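Long-range contacts in XC6422 protein (Xanthomonas campestris, PDB 2FUK), which probably acts as a small serine hydrolase of the alpha/beta-hydrolase fold, built without a lid domain: residues P4-E9 with V24-P29; T39-H44 with V73-R78; G117-A122 with T193-H198; I140-G145 with Q172-W177. All coordinates share one frame; numbering follows the deposited sequence.

How the contacts relate
From the N terminus, contact 1 comes first: P4-E9 folds back on V24-P29, closing a loop made largely of the hairpin of strands 11-17 and 20-27. Contact 2 follows in series, pairing strands 38-43 and 71-75, whose connection contains helix 56-66. It touches contact 1, because strand 20-27 flanks strand 71-75 and D27 forms a salt bridge with R74. Contact 3 closes the longest loop, bringing G117-A122 to T193-H198, and it adjoins contact 2 where strands 38-43 and 112-118 are neighbours in the sheet. Contact 4 is nested inside that loop and joins I140-G145 to helix 171-178; the backbone of I140 bonds to G117 and S119.

Contact 1. Residues P4-E9 with V24-P29; sequences PLFPTE and VAVDLP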
loop_
_atom_site.group_PDB
_atom_site.type_symbol
_atom_site.label_atom_id
_atom_site.label_comp_id
_atom_site.label_asym_id
_atom_site.label_seq_id
_atom_site.Cartn_x
_atom_site.Cartn_y
_atom_site.Cartn_z
ATOM N N PRO A 4 9.894 -1.246 -29.244
ATOM C CA PRO A 4 8.891 -0.890 -28.228
ATOM C C PRO A 4 8.956 0.521 -27.638
ATOM O O PRO A 4 10.031 1.084 -27.413
ATOM C CB PRO A 4 9.083 -1.973 -27.169
ATOM C CG PRO A 4 10.547 -2.230 -27.247
ATOM C CD PRO A 4 10.794 -2.294 -28.730
ATOM N N LEU A 5 7.776 1.077 -27.385
ATOM C CA LEU A 5 7.639 2.418 -26.832
ATOM C C LEU A 5 7.409 2.352 -25.333
ATOM O O LEU A 5 6.686 1.486 -24.860
ATOM C CB LEU A 5 6.443 3.119 -27.476
ATOM C CG LEU A 5 6.484 3.251 -28.998
ATOM C CD1 LEU A 5 5.082 3.475 -29.540
ATOM C CD2 LEU A 5 7.412 4.392 -29.370
ATOM N N PHE A 6 8.026 3.260 -24.583
ATOM C CA PHE A 6 7.816 3.280 -23.144
ATOM C C PHE A 6 6.372 3.760 -23.010
ATOM O O PHE A 6 6.014 4.827 -23.508
ATOM C CB PHE A 6 8.770 4.266 -22.470
ATOM C CG PHE A 6 8.960 4.012 -21.003
ATOM C CD1 PHE A 6 9.958 3.151 -20.553
ATOM C CD2 PHE A 6 8.135 4.623 -20.070
ATOM C CE1 PHE A 6 10.129 2.910 -19.187
ATOM C CE2 PHE A 6 8.298 4.387 -18.712
ATOM C CZ PHE A 6 9.296 3.533 -18.270
ATOM N N PRO A 7 5.519 2.969 -22.344
ATOM C CA PRO A 7 4.108 3.332 -22.174
ATOM C C PRO A 7 3.812 4.493 -21.220
ATOM O O PRO A 7 4.596 4.794 -20.319
ATOM C CB PRO A 7 3.480 2.018 -21.723
ATOM C CG PRO A 7 4.563 1.412 -20.883
ATOM C CD PRO A 7 5.824 1.686 -21.686
ATOM N N THR A 8 2.685 5.158 -21.450
ATOM C CA THR A 8 2.265 6.270 -20.606
ATOM C C THR A 8 1.041 5.832 -19.816
ATOM O O THR A 8 0.353 6.649 -19.208
ATOM C CB THR A 8 1.901 7.516 -21.434
ATOM O OG1 THR A 8 0.812 7.206 -22.313
ATOM C CG2 THR A 8 3.098 7.968 -22.247
ATOM N N GLU A 9 0.802 4.524 -19.830
ATOM C CA GLU A 9 -0.303 3.873 -19.120
ATOM C C GLU A 9 0.348 2.530 -18.747
ATOM O O GLU A 9 1.149 2.007 -19.522
ATOM C CB GLU A 9 -1.471 3.670 -20.095
ATOM C CG GLU A 9 -2.878 3.714 -19.511
ATOM C CD GLU A 9 -3.279 5.069 -18.927
ATOM O OE1 GLU A 9 -3.285 6.105 -19.640
ATOM O OE2 GLU A 9 -3.614 5.096 -17.736
ATOM N N VAL A 24 8.089 -7.990 -20.738
ATOM C CA VAL A 24 8.299 -6.804 -19.926
ATOM C C VAL A 24 6.975 -6.224 -19.440
ATOM O O VAL A 24 5.954 -6.332 -20.114
ATOM C CB VAL A 24 9.062 -5.727 -20.747
ATOM C CG1 VAL A 24 9.164 -4.422 -19.970
ATOM C CG2 VAL A 24 10.453 -6.236 -21.081
ATOM N N ALA A 25 6.994 -5.629 -18.254
ATOM C CA ALA A 25 5.804 -4.993 -17.708
ATOM C C ALA A 25 6.249 -3.671 -17.102
ATOM O O ALA A 25 7.214 -3.629 -16.346
ATOM C CB ALA A 25 5.160 -5.874 -16.645
ATOM N N VAL A 26 5.556 -2.596 -17.455
ATOM C CA VAL A 26 5.874 -1.276 -16.929
ATOM C C VAL A 26 4.702 -0.830 -16.072
ATOM O O VAL A 26 3.575 -0.732 -16.562
ATOM C CB VAL A 26 6.086 -0.251 -18.064
ATOM C CG1 VAL A 26 6.386 1.119 -17.479
ATOM C CG2 VAL A 26 7.229 -0.712 -18.972
ATOM N N ASP A 27 4.964 -0.593 -14.788
ATOM C CA ASP A 27 3.922 -0.143 -13.864
ATOM C C ASP A 27 4.171 1.331 -13.540
ATOM O O ASP A 27 5.232 1.687 -13.022
ATOM C CB ASP A 27 3.951 -0.935 -12.544
ATOM C CG ASP A 27 4.112 -2.440 -12.737
ATOM O OD1 ASP A 27 3.410 -3.032 -13.583
ATOM O OD2 ASP A 27 4.941 -3.033 -12.008
ATOM N N LEU A 28 3.207 2.193 -13.845
ATOM C CA LEU A 28 3.362 3.619 -13.563
ATOM C C LEU A 28 3.248 3.888 -12.063
ATOM O O LEU A 28 2.699 3.081 -11.316
ATOM C CB LEU A 28 2.317 4.426 -14.335
ATOM C CG LEU A 28 2.561 4.454 -15.843
ATOM C CD1 LEU A 28 1.407 5.141 -16.557
ATOM C CD2 LEU A 28 3.872 5.170 -16.117
ATOM N N PRO A 29 3.776 5.029 -11.600
ATOM C CA PRO A 29 3.715 5.359 -10.173
ATOM C C PRO A 29 2.314 5.529 -9.610
ATOM O O PRO A 29 1.344 5.724 -10.351
ATOM C CB PRO A 29 4.541 6.638 -10.084
ATOM C CG PRO A 29 4.321 7.261 -11.386
ATOM C CD PRO A 29 4.438 6.106 -12.348
#
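The phenyl ring of F6 meets V26 obliquely, with CZ 3.9 Å from V26 CG1. The two side chains cross at about a right angle, and the F6 ring also meets the indole of W103, their planes inclined at about 30°. The F6 side chain swings away from its own backbone nitrogen (chi1 -160°), which carries the ring across to the strand. Next to it the pyrrolidine ring of P7 crosses V26 obliquely, with CG nearest. P7 CG lies 3.6 Å from V26 CB, and P7 CD reaches the second methyl, V26 CG2, at 3.9 Å. V26 thus touches both rings, its CG1 shared between them.

Further along, L28 packs on backbone instead. Its CD1 methyl sits 3.2 Å from T8 O and 3.3 Å from E9 CA, while the side chains of T8 and E9 leave their backbone in the other direction. The facing CA atoms of P7 and V26 are 7.2 Å apart, too far for strand pairing, so apolar packing holds this part together. Polar anchors come from nearby: L28 N bonds to S10 OG and P4 O to W103 NE1. The contact thus lays the N-terminal tail over strand 20-27, the second strand of the N-terminal antiparallel hairpin at the edge of an alpha/beta-hydrolase sheet.

Contact 2. Residues T39-H44 with V73-R78; sequences TAIVCH and VRFNFR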
loop_
_atom_site.group_PDB
_atom_site.type_symbol
_atom_site.label_atom_id
_atom_site.label_comp_id
_atom_site.label_asym_id
_atom_site.label_seq_id
_atom_site.Cartn_x
_atom_site.Cartn_y
_atom_site.Cartn_z
ATOM N N THR A 39 13.320 5.531 -12.655
ATOM C CA THR A 39 12.689 4.328 -13.189
ATOM C C THR A 39 13.497 3.203 -12.562
ATOM O O THR A 39 14.730 3.241 -12.569
ATOM C CB THR A 39 12.787 4.220 -14.729
ATOM O OG1 THR A 39 11.996 5.244 -15.343
ATOM C CG2 THR A 39 12.252 2.866 -15.201
ATOM N N ALA A 40 12.804 2.225 -11.989
ATOM C CA ALA A 40 13.467 1.101 -11.351
ATOM C C ALA A 40 13.126 -0.196 -12.065
ATOM O O ALA A 40 12.023 -0.351 -12.586
ATOM C CB ALA A 40 13.039 1.007 -9.891
ATOM N N ILE A 41 14.088 -1.112 -12.106
ATOM C CA ILE A 41 13.877 -2.420 -12.717
ATOM C C ILE A 41 13.984 -3.424 -11.580
ATOM O O ILE A 41 14.920 -3.363 -10.785
ATOM C CB ILE A 41 14.960 -2.749 -13.772
ATOM C CG1 ILE A 41 14.914 -1.722 -14.902
ATOM C CG2 ILE A 41 14.711 -4.144 -14.358
ATOM C CD1 ILE A 41 16.058 -1.850 -15.890
ATOM N N VAL A 42 13.017 -4.334 -11.498
ATOM C CA VAL A 42 12.993 -5.350 -10.448
ATOM C C VAL A 42 13.186 -6.735 -11.061
ATOM O O VAL A 42 12.407 -7.149 -11.921
ATOM C CB VAL A 42 11.646 -5.318 -9.679
ATOM C CG1 VAL A 42 11.652 -6.359 -8.565
ATOM C CG2 VAL A 42 11.407 -3.926 -9.106
ATOM N N CYS A 43 14.221 -7.444 -10.611
ATOM C CA CYS A 43 14.546 -8.778 -11.124
ATOM C C CYS A 43 13.965 -9.897 -10.258
ATOM O O CYS A 43 13.987 -9.815 -9.028
ATOM C CB CYS A 43 16.064 -8.940 -11.227
ATOM S SG CYS A 43 16.885 -7.714 -12.302
ATOM N N HIS A 44 13.477 -10.949 -10.914
ATOM C CA HIS A 44 12.847 -12.071 -10.225
ATOM C C HIS A 44 13.782 -13.211 -9.791
ATOM O O HIS A 44 14.935 -13.292 -10.221
ATOM C CB HIS A 44 11.696 -12.623 -11.091
ATOM C CG HIS A 44 12.143 -13.388 -12.298
ATOM N ND1 HIS A 44 11.945 -12.941 -13.587
ATOM C CD2 HIS A 44 12.757 -14.589 -12.409
ATOM C CE1 HIS A 44 12.417 -13.837 -14.438
ATOM N NE2 HIS A 44 12.916 -14.846 -13.747
ATOM N N VAL A 73 9.767 -1.208 -13.741
ATOM C CA VAL A 73 9.801 -2.145 -14.854
ATOM C C VAL A 73 10.119 -3.539 -14.336
ATOM O O VAL A 73 11.085 -3.725 -13.598
ATOM C CB VAL A 73 10.884 -1.750 -15.885
ATOM C CG1 VAL A 73 10.960 -2.798 -16.996
ATOM C CG2 VAL A 73 10.567 -0.384 -16.469
ATOM N N ARG A 74 9.284 -4.502 -14.710
ATOM C CA ARG A 74 9.488 -5.894 -14.343
ATOM C C ARG A 74 9.702 -6.632 -15.658
ATOM O O ARG A 74 9.287 -6.152 -16.717
ATOM C CB ARG A 74 8.257 -6.457 -13.627
ATOM C CG ARG A 74 8.051 -5.903 -12.227
ATOM C CD ARG A 74 6.759 -6.428 -11.625
ATOM N NE ARG A 74 5.586 -5.840 -12.265
ATOM C CZ ARG A 74 4.634 -6.528 -12.895
ATOM N NH1 ARG A 74 3.611 -5.884 -13.437
ATOM N NH2 ARG A 74 4.703 -7.853 -12.986
ATOM N N PHE A 75 10.357 -7.783 -15.604
ATOM C CA PHE A 75 10.581 -8.545 -16.823
ATOM C C PHE A 75 10.965 -9.979 -16.512
ATOM O O PHE A 75 11.436 -10.293 -15.412
ATOM C CB PHE A 75 11.667 -7.869 -17.686
ATOM C CG PHE A 75 13.076 -8.086 -17.195
ATOM C CD1 PHE A 75 13.868 -9.096 -17.736
ATOM C CD2 PHE A 75 13.617 -7.265 -16.208
ATOM C CE1 PHE A 75 15.182 -9.287 -17.304
ATOM C CE2 PHE A 75 14.922 -7.445 -15.768
ATOM C CZ PHE A 75 15.711 -8.458 -16.317
ATOM N N ASN A 76 10.734 -10.855 -17.482
ATOM C CA ASN A 76 11.076 -12.253 -17.326
ATOM C C ASN A 76 12.448 -12.532 -17.924
ATOM O O ASN A 76 12.733 -12.134 -19.052
ATOM C CB ASN A 76 10.037 -13.140 -18.019
ATOM C CG ASN A 76 8.767 -13.282 -17.215
ATOM O OD1 ASN A 76 8.792 -13.184 -15.995
ATOM N ND2 ASN A 76 7.651 -13.537 -17.894
ATOM N N PHE A 77 13.307 -13.187 -17.147
ATOM C CA PHE A 77 14.630 -13.559 -17.630
ATOM C C PHE A 77 14.415 -14.610 -18.713
ATOM O O PHE A 77 13.337 -15.200 -18.811
ATOM C CB PHE A 77 15.468 -14.175 -16.504
ATOM C CG PHE A 77 16.067 -13.171 -15.556
ATOM C CD1 PHE A 77 16.896 -12.158 -16.021
ATOM C CD2 PHE A 77 15.828 -13.262 -14.185
ATOM C CE1 PHE A 77 17.488 -11.245 -15.131
ATOM C CE2 PHE A 77 16.411 -12.361 -13.292
ATOM C CZ PHE A 77 17.243 -11.350 -13.765
ATOM N N ARG A 78 15.439 -14.845 -19.524
ATOM C CA ARG A 78 15.338 -15.842 -20.581
ATOM C C ARG A 78 14.780 -17.170 -20.037
ATOM O O ARG A 78 15.081 -17.565 -18.911
ATOM C CB ARG A 78 16.718 -16.073 -21.203
ATOM C CG ARG A 78 17.758 -16.566 -20.215
ATOM C CD ARG A 78 19.144 -16.583 -20.838
ATOM N NE ARG A 78 19.534 -15.269 -21.337
ATOM C CZ ARG A 78 20.623 -15.050 -22.066
ATOM N NH1 ARG A 78 21.420 -16.066 -22.375
ATOM N NH2 ARG A 78 20.912 -13.824 -22.483
#
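The imidazole of H44 meets residues F75-F77. At its edge, H44 ND1 donates to F75 O (3.3 Å), somewhat bent at 146° but within the carbonyl plane and on a lone pair. Over one face comes the rim of F77, whose CD2 is 3.3 Å from H44 NE2, in an edge-to-face pair with planes at 64°. The H44 side chain is folded between its backbone nitrogen and carbonyl carbon (chi1 73°), which brings the ring across to N76 and F77.

Beside it C43 borders two phenyl rings: its CB is 3.7 Å from F77 CZ, and its sulfur, SG, is 4.0 Å from F75 CE2, approaching both rings obliquely. F75 CE2 also meets I41 CG2, which lies at the ring's edge near its plane, at 3.6 Å.

I41, C43 and F75 belong to the two parallel strands of a beta-alpha-beta unit, 38-43 and 71-75, whose connection runs through helix 56-66, and H44 and F77 to the chain just beyond. I41 pairs with V73: V73 N donates to A40 O (2.7 Å) and V42 N to V73 O (2.9 Å), both nearly straight. I41 and V73 lie side by side on one face of the sheet, while V42 and R74 point to the other, toward V58 of helix 56-66. Past this pairing F75 N is buried without a partner in the model.

Farther out, F77 meets F120 edge-to-face, N76 OD1 accepts a hydrogen bond from M53 N, and R74 is tied by NH1 to D27 and by NH2 to M53 O.

Contact 3. Residues G117-A122 with T193-H198; sequences GFSFGA and TSHFFH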
loop_
_atom_site.group_PDB
_atom_site.type_symbol
_atom_site.label_atom_id
_atom_site.label_comp_id
_atom_site.label_asym_id
_atom_site.label_seq_id
_atom_site.Cartn_x
_atom_site.Cartn_y
_atom_site.Cartn_z
ATOM N N GLY A 117 16.289 -6.570 -6.826
ATOM C CA GLY A 117 16.120 -7.957 -7.189
ATOM C C GLY A 117 15.883 -8.801 -5.965
ATOM O O GLY A 117 16.288 -8.436 -4.867
ATOM N N PHE A 118 15.216 -9.928 -6.170
ATOM C CA PHE A 118 14.926 -10.866 -5.100
ATOM C C PHE A 118 15.648 -12.188 -5.364
ATOM O O PHE A 118 15.478 -12.793 -6.424
ATOM C CB PHE A 118 13.411 -11.083 -5.009
ATOM C CG PHE A 118 13.002 -12.223 -4.110
ATOM C CD1 PHE A 118 13.599 -12.407 -2.865
ATOM C CD2 PHE A 118 11.997 -13.101 -4.509
ATOM C CE1 PHE A 118 13.204 -13.450 -2.031
ATOM C CE2 PHE A 118 11.590 -14.153 -3.680
ATOM C CZ PHE A 118 12.193 -14.328 -2.440
ATOM N N SER A 119 16.460 -12.602 -4.392
ATOM C CA SER A 119 17.227 -13.852 -4.433
ATOM C C SER A 119 18.089 -13.936 -5.698
ATOM O O SER A 119 19.046 -13.173 -5.839
ATOM C CB SER A 119 16.267 -15.047 -4.324
ATOM O OG SER A 119 16.895 -16.174 -3.732
ATOM N N PHE A 120 17.779 -14.857 -6.607
ATOM C CA PHE A 120 18.553 -14.955 -7.843
ATOM C C PHE A 120 18.583 -13.589 -8.522
ATOM O O PHE A 120 19.593 -13.200 -9.104
ATOM C CB PHE A 120 17.938 -15.998 -8.787
ATOM C CG PHE A 120 18.545 -16.012 -10.170
ATOM C CD1 PHE A 120 17.881 -15.416 -11.240
ATOM C CD2 PHE A 120 19.776 -16.618 -10.401
ATOM C CE1 PHE A 120 18.432 -15.425 -12.526
ATOM C CE2 PHE A 120 20.335 -16.634 -11.682
ATOM C CZ PHE A 120 19.660 -16.034 -12.746
ATOM N N GLY A 121 17.472 -12.862 -8.433
ATOM C CA GLY A 121 17.399 -11.548 -9.046
ATOM C C GLY A 121 18.321 -10.545 -8.374
ATOM O O GLY A 121 18.741 -9.567 -8.992
ATOM N N ALA A 122 18.614 -10.771 -7.099
ATOM C CA ALA A 122 19.514 -9.886 -6.369
ATOM C C ALA A 122 20.940 -10.190 -6.825
ATOM O O ALA A 122 21.780 -9.292 -6.924
ATOM C CB ALA A 122 19.374 -10.113 -4.866
ATOM N N THR A 193 10.991 -14.137 9.605
ATOM C CA THR A 193 10.540 -13.976 8.233
ATOM C C THR A 193 11.160 -15.011 7.304
ATOM O O THR A 193 12.382 -15.192 7.281
ATOM C CB THR A 193 10.871 -12.564 7.737
ATOM O OG1 THR A 193 10.167 -11.612 8.545
ATOM C CG2 THR A 193 10.475 -12.390 6.277
ATOM N N SER A 194 10.301 -15.693 6.547
ATOM C CA SER A 194 10.740 -16.726 5.616
ATOM C C SER A 194 11.300 -16.165 4.309
ATOM O O SER A 194 11.247 -14.959 4.050
ATOM C CB SER A 194 9.587 -17.686 5.313
ATOM O OG SER A 194 8.521 -17.033 4.641
ATOM N N HIS A 195 11.817 -17.061 3.479
ATOM C CA HIS A 195 12.421 -16.674 2.211
ATOM C C HIS A 195 11.500 -15.864 1.303
ATOM O O HIS A 195 11.949 -14.931 0.637
ATOM C CB HIS A 195 12.906 -17.914 1.456
ATOM C CG HIS A 195 13.662 -17.591 0.206
ATOM N ND1 HIS A 195 14.846 -16.887 0.217
ATOM C CD2 HIS A 195 13.391 -17.852 -1.096
ATOM C CE1 HIS A 195 15.272 -16.727 -1.024
ATOM N NE2 HIS A 195 14.407 -17.304 -1.839
ATOM N N PHE A 196 10.217 -16.224 1.269
ATOM C CA PHE A 196 9.257 -15.518 0.427
ATOM C C PHE A 196 8.417 -14.520 1.222
ATOM O O PHE A 196 7.374 -14.069 0.765
ATOM C CB PHE A 196 8.356 -16.523 -0.297
ATOM C CG PHE A 196 9.109 -17.440 -1.221
ATOM C CD1 PHE A 196 9.554 -16.990 -2.461
ATOM C CD2 PHE A 196 9.409 -18.742 -0.834
ATOM C CE1 PHE A 196 10.286 -17.824 -3.304
ATOM C CE2 PHE A 196 10.142 -19.584 -1.670
ATOM C CZ PHE A 196 10.581 -19.125 -2.904
ATOM N N PHE A 197 8.883 -14.182 2.418
ATOM C CA PHE A 197 8.189 -13.205 3.258
ATOM C C PHE A 197 6.707 -13.497 3.438
ATOM O O PHE A 197 5.865 -12.601 3.312
ATOM C CB PHE A 197 8.369 -11.802 2.674
ATOM C CG PHE A 197 9.810 -11.393 2.519
ATOM C CD1 PHE A 197 10.583 -11.891 1.474
ATOM C CD2 PHE A 197 10.411 -10.561 3.460
ATOM C CE1 PHE A 197 11.935 -11.573 1.374
ATOM C CE2 PHE A 197 11.763 -10.233 3.370
ATOM C CZ PHE A 197 12.527 -10.741 2.329
ATOM N N HIS A 198 6.398 -14.759 3.726
ATOM C CA HIS A 198 5.026 -15.207 3.938
ATOM C C HIS A 198 4.381 -14.398 5.059
ATOM O O HIS A 198 4.902 -14.341 6.177
ATOM C CB HIS A 198 5.023 -16.696 4.302
ATOM C CG HIS A 198 3.668 -17.247 4.623
ATOM N ND1 HIS A 198 2.786 -17.679 3.657
ATOM C CD2 HIS A 198 3.054 -17.452 5.812
ATOM C CE1 HIS A 198 1.688 -18.131 4.237
ATOM N NE2 HIS A 198 1.826 -18.004 5.545
HETATM O O HOH W 1 14.816 -18.216 -4.680
#
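F118 and S119 reach across to H195 at a G-x-S-x-G sequence whose shape is that of the nucleophile elbow, the sharp strand-to-helix turn of alpha/beta hydrolases. S119 adopts the strained backbone expected there (phi 55°, psi -113°).

The F118 side chain leaves CB directed at the loop 193-198, extended away from its backbone nitrogen (chi1 169°), so the ring projects among three residues of that loop. Its CD1 side packs on I140. One atom further, CE1 lies 3.3 Å from H195 O and 4.1 Å from F197 CE1, at the edge of the F197 ring. At the tip, CZ comes within 3.1 Å of H195 O, which meets the phenyl rim near its plane; this carbonyl oxygen is buried and has no hydrogen-bond partner in the model. CZ also stands over one face of the H195 imidazole, 3.7 Å above its plane and offset toward the rim. On the remaining side, CE2 is 3.7 Å from F196 CD1, and the F118 and F196 side chains cross at about a right angle. F118, H195 and F196 together make an aromatic cluster.

The cluster flanks a probable catalytic triad of S119, H195 and D166. A hydrogen bond between H195 ND1 and D166 OD2 fixes the rotation of the imidazole. S119 OG sits in the ring plane beside the CE1-NE2 edge, 3.3 Å from H195 NE2, which aims more nearly at a water. That water joins both, 3.1 Å from S119 OG and 3.0 Å from H195 NE2.

Contact 4. Residues I140-G145 with Q172-W177; sequences IAPPAG and QAVYDW
P142 and V174 meet at about a right angle, with P142 CG 4.0 Å from V174 CG1. The valine's two methyls divide the work: CG1, carried away from the backbone nitrogen (chi1 174°), touches the proline ring, while CG2 sits 3.4 Å from P142 O and also borders A144 CB. Against W177 the proline runs obliquely, its CG approaching the indole at the edge, near the ring plane, 4.0 Å from CZ3.

The loop presents these groups through an inverse gamma turn centred on P143, closed by A144 N donating to P142 O (2.7 Å). The turn sends the P143 side chain away from the helix and lets P142 and A144, on either side of it, point toward helix 171-178. In this way the loop after strand 136-140 of the alpha/beta-hydrolase sheet is packed against a helix that follows strand 158-163.

A144 lies close against the helix backbone itself, with CB 3.7 Å from A173 O and 3.8 Å from V174 CA. The same methyl meets W177 obliquely, 4.1 Å from CE3. A173 CB answers from the helix, 3.8 Å from A144 O. Beyond the pair of segments, F149 touches P143 and A144, and its ring meets the indole of W177.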
loop_
_atom_site.group_PDB
_atom_site.type_symbol
_atom_site.label_atom_id
_atom_site.label_comp_id
_atom_site.label_asym_id
_atom_site.label_seq_id
_atom_site.Cartn_x
_atom_site.Cartn_y
_atom_site.Cartn_z
ATOM N N ILE A 140 17.075 -8.066 -2.098
ATOM C CA ILE A 140 16.187 -8.757 -1.182
ATOM C C ILE A 140 16.631 -10.217 -1.154
ATOM O O ILE A 140 16.571 -10.910 -2.164
ATOM C CB ILE A 140 14.725 -8.661 -1.658
ATOM C CG1 ILE A 140 14.332 -7.184 -1.822
ATOM C CG2 ILE A 140 13.812 -9.359 -0.659
ATOM C CD1 ILE A 140 12.957 -6.969 -2.446
ATOM N N ALA A 141 17.082 -10.667 0.011
ATOM C CA ALA A 141 17.561 -12.028 0.195
ATOM C C ALA A 141 18.691 -12.390 -0.770
ATOM O O ALA A 141 18.596 -13.377 -1.511
ATOM C CB ALA A 141 16.408 -13.015 0.051
ATOM N N PRO A 142 19.781 -11.599 -0.774
ATOM C CA PRO A 142 20.891 -11.917 -1.681
ATOM C C PRO A 142 21.348 -13.317 -1.315
ATOM O O PRO A 142 21.667 -13.582 -0.163
ATOM C CB PRO A 142 21.933 -10.850 -1.347
ATOM C CG PRO A 142 21.645 -10.531 0.101
ATOM C CD PRO A 142 20.135 -10.488 0.125
ATOM N N PRO A 143 21.380 -14.229 -2.292
ATOM C CA PRO A 143 21.787 -15.612 -2.044
ATOM C C PRO A 143 23.255 -15.870 -1.739
ATOM O O PRO A 143 23.916 -16.605 -2.467
ATOM C CB PRO A 143 21.320 -16.325 -3.309
ATOM C CG PRO A 143 21.564 -15.292 -4.354
ATOM C CD PRO A 143 21.020 -14.030 -3.709
ATOM N N ALA A 144 23.766 -15.271 -0.665
ATOM C CA ALA A 144 25.155 -15.496 -0.282
ATOM C C ALA A 144 25.292 -16.965 0.098
ATOM O O ALA A 144 24.357 -17.577 0.632
ATOM C CB ALA A 144 25.529 -14.617 0.895
ATOM N N GLY A 145 26.457 -17.529 -0.184
ATOM C CA GLY A 145 26.677 -18.927 0.124
ATOM C C GLY A 145 26.404 -19.846 -1.056
ATOM O O GLY A 145 26.853 -20.994 -1.050
ATOM N N GLN A 172 22.966 -16.129 8.149
ATOM C CA GLN A 172 24.307 -15.941 8.679
ATOM C C GLN A 172 25.341 -15.849 7.564
ATOM O O GLN A 172 26.358 -15.172 7.710
ATOM C CB GLN A 172 24.674 -17.060 9.657
ATOM C CG GLN A 172 25.895 -16.734 10.504
ATOM C CD GLN A 172 25.760 -15.399 11.219
ATOM O OE1 GLN A 172 24.772 -15.156 11.918
ATOM N NE2 GLN A 172 26.752 -14.525 11.050
ATOM N N ALA A 173 25.080 -16.521 6.446
ATOM C CA ALA A 173 26.002 -16.467 5.309
ATOM C C ALA A 173 25.997 -15.050 4.733
ATOM O O ALA A 173 27.028 -14.534 4.292
ATOM C CB ALA A 173 25.578 -17.463 4.240
ATOM N N VAL A 174 24.818 -14.438 4.724
ATOM C CA VAL A 174 24.668 -13.080 4.226
ATOM C C VAL A 174 25.420 -12.130 5.154
ATOM O O VAL A 174 26.225 -11.311 4.708
ATOM C CB VAL A 174 23.176 -12.671 4.181
ATOM C CG1 VAL A 174 23.038 -11.198 3.791
ATOM C CG2 VAL A 174 22.437 -13.557 3.184
ATOM N N TYR A 175 25.161 -12.250 6.450
ATOM C CA TYR A 175 25.811 -11.375 7.418
ATOM C C TYR A 175 27.329 -11.559 7.432
ATOM O O TYR A 175 28.076 -10.577 7.533
ATOM C CB TYR A 175 25.218 -11.606 8.815
ATOM C CG TYR A 175 23.703 -11.576 8.845
ATOM C CD1 TYR A 175 22.987 -10.745 7.978
ATOM C CD2 TYR A 175 22.982 -12.396 9.714
ATOM C CE1 TYR A 175 21.596 -10.739 7.969
ATOM C CE2 TYR A 175 21.582 -12.396 9.715
ATOM C CZ TYR A 175 20.898 -11.566 8.835
ATOM O OH TYR A 175 19.521 -11.568 8.801
ATOM N N ASP A 176 27.795 -12.803 7.320
ATOM C CA ASP A 176 29.235 -13.062 7.324
ATOM C C ASP A 176 29.900 -12.383 6.131
ATOM O O ASP A 176 31.058 -11.985 6.201
ATOM C CB ASP A 176 29.536 -14.562 7.257
ATOM C CG ASP A 176 29.268 -15.291 8.567
ATOM O OD1 ASP A 176 28.996 -14.635 9.598
ATOM O OD2 ASP A 176 29.343 -16.544 8.565
ATOM N N TRP A 177 29.161 -12.272 5.031
ATOM C CA TRP A 177 29.668 -11.645 3.819
ATOM C C TRP A 177 29.638 -10.124 3.939
ATOM O O TRP A 177 30.621 -9.444 3.633
ATOM C CB TRP A 177 28.831 -12.116 2.615
ATOM C CG TRP A 177 28.914 -11.245 1.394
ATOM C CD1 TRP A 177 30.039 -10.875 0.719
ATOM C CD2 TRP A 177 27.815 -10.641 0.706
ATOM N NE1 TRP A 177 29.709 -10.073 -0.350
ATOM C CE2 TRP A 177 28.348 -9.916 -0.380
ATOM C CE3 TRP A 177 26.427 -10.644 0.903
ATOM C CZ2 TRP A 177 27.540 -9.197 -1.270
ATOM C CZ3 TRP A 177 25.623 -9.929 0.016
ATOM C CH2 TRP A 177 26.185 -9.219 -1.054
#